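Side-chain contact in putative periplasmic protein ydgH (Salmonella enterica subsp. enterica serovar Typhimurium, PDB 4EVU), which is of unknown function but is represented here by its C-terminal DUF1471 (YdgH/BhsA/McbA-like) domain, and may be a secreted effector: residues Gly30-Thr33 / Glu34-Tyr37. Residues are numbered along the deposited sequence; the frame is centred on the assembly and turned at random.
Sequences GNMT and EISY
Asn31 caps the helix that starts at Met32: its OD1 accepts from Glu34 N at 2.9 Å, the donor lying almost in line with the side-chain C=O (172°). CG sits between backbone N and carbonyl carbon (chi1 63°), which turns the amide back over the first turn. The Glu34 side chain crosses that of Asn31 at about a right angle, with amide and carboxylate planes 56° apart and CG 3.2 Å from Asn31 OD1, while its extended chain carries OE1 to within 3.4 Å of Gly30 CA. A water accepts from Asn31 ND2 and donates to Glu34 OE2, bridging amide and carboxylate. One residue on, Met32 O is gripped twice from the next turn, by Ser36 N and, at 2.8 Å, by Ser36 OG, from opposite faces of its carbonyl plane. The buried side is hydrophobic: in one of two conformers, the selenium of Met32, a selenomethionine, meets Ile35 CG2 at 4.1 Å. Thr33 and Tyr37 form the exposed side. Met32 and Ile35 pack on Met32 of the second subunit, whose Glu8 and Asn10 bond Met32 N and Glu34 OE2. Helix 32-45 thus begins at the dimer interface, between strand 21-28, outermost within this chain, and strand 50-57.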
loop_
_atom_site.group_PDB
_atom_site.type_symbol
_atom_site.label_atom_id
_atom_site.label_comp_id
_atom_site.label_asym_id
_atom_site.label_seq_id
_atom_site.Cartn_x
_atom_site.Cartn_y
_atom_site.Cartn_z
ATOM N N GLY B 30 7.883 -2.728 -4.383
ATOM C CA GLY B 30 7.464 -3.931 -5.089
ATOM C C GLY B 30 6.024 -3.816 -5.512
ATOM O O GLY B 30 5.731 -3.542 -6.659
ATOM N N ASN B 31 5.134 -4.048 -4.557
ATOM C CA ASN B 31 3.718 -3.859 -4.661
ATOM C C ASN B 31 3.135 -3.829 -3.238
ATOM O O ASN B 31 3.868 -4.026 -2.254
ATOM C CB ASN B 31 3.015 -4.826 -5.638
ATOM C CG ASN B 31 3.109 -6.275 -5.235
ATOM O OD1 ASN B 31 3.328 -6.605 -4.068
ATOM N ND2 ASN B 31 2.901 -7.162 -6.217
HETATM N N MSE B 32 1.835 -3.597 -3.114
HETATM C CA MSE B 32 1.266 -3.450 -1.786
HETATM C C MSE B 32 1.384 -4.734 -0.996
HETATM O O MSE B 32 1.615 -4.691 0.196
HETATM C CB MSE B 32 -0.200 -2.983 -1.850
HETATM C CG MSE B 32 -0.626 -2.234 -0.615
HETATM SE SE MSE B 32 0.241 -0.530 -0.546
HETATM C CE MSE B 32 -1.031 0.534 -1.548
ATOM N N THR B 33 1.237 -5.875 -1.673
ATOM C CA THR B 33 1.376 -7.177 -1.015
ATOM C C THR B 33 2.775 -7.314 -0.440
ATOM O O THR B 33 2.936 -7.711 0.722
ATOM C CB THR B 33 1.040 -8.354 -1.996
ATOM O OG1 THR B 33 -0.332 -8.240 -2.378
ATOM C CG2 THR B 33 1.293 -9.743 -1.366
ATOM N N GLU B 34 3.789 -6.992 -1.237
ATOM C CA GLU B 34 5.174 -7.145 -0.796
ATOM C C GLU B 34 5.538 -6.177 0.349
ATOM O O GLU B 34 6.182 -6.571 1.327
ATOM C CB GLU B 34 6.122 -7.032 -2.025
ATOM C CG GLU B 34 5.903 -8.192 -3.075
ATOM C CD GLU B 34 6.772 -8.131 -4.347
ATOM O OE1 GLU B 34 7.678 -7.253 -4.411
ATOM O OE2 GLU B 34 6.548 -8.979 -5.286
ATOM N N ILE B 35 5.087 -4.926 0.274
ATOM C CA ILE B 35 5.341 -3.995 1.370
ATOM C C ILE B 35 4.564 -4.366 2.652
ATOM O O ILE B 35 5.109 -4.214 3.754
ATOM C CB ILE B 35 5.197 -2.479 0.980
ATOM C CG1 ILE B 35 5.884 -1.600 2.019
ATOM C CG2 ILE B 35 3.766 -2.109 0.722
ATOM C CD1 ILE B 35 7.393 -1.886 2.181
ATOM N N SER B 36 3.322 -4.835 2.524
ATOM C CA SER B 36 2.565 -5.298 3.663
ATOM C C SER B 36 3.266 -6.444 4.365
ATOM O O SER B 36 3.277 -6.492 5.603
ATOM C CB SER B 36 1.167 -5.747 3.249
ATOM O OG SER B 36 0.397 -4.663 2.744
ATOM N N TYR B 37 3.856 -7.340 3.590
ATOM C CA TYR B 37 4.642 -8.427 4.142
ATOM C C TYR B 37 5.827 -7.908 4.974
ATOM O O TYR B 37 6.104 -8.439 6.045
ATOM C CB TYR B 37 5.096 -9.342 2.992
ATOM C CG TYR B 37 6.003 -10.452 3.418
ATOM C CD1 TYR B 37 5.499 -11.645 3.907
ATOM C CD2 TYR B 37 7.387 -10.297 3.374
ATOM C CE1 TYR B 37 6.355 -12.680 4.309
ATOM C CE2 TYR B 37 8.251 -11.319 3.766
ATOM C CZ TYR B 37 7.725 -12.506 4.255
ATOM O OH TYR B 37 8.567 -13.543 4.641
HETATM O O HOH W 1 3.449 -9.984 -5.759
#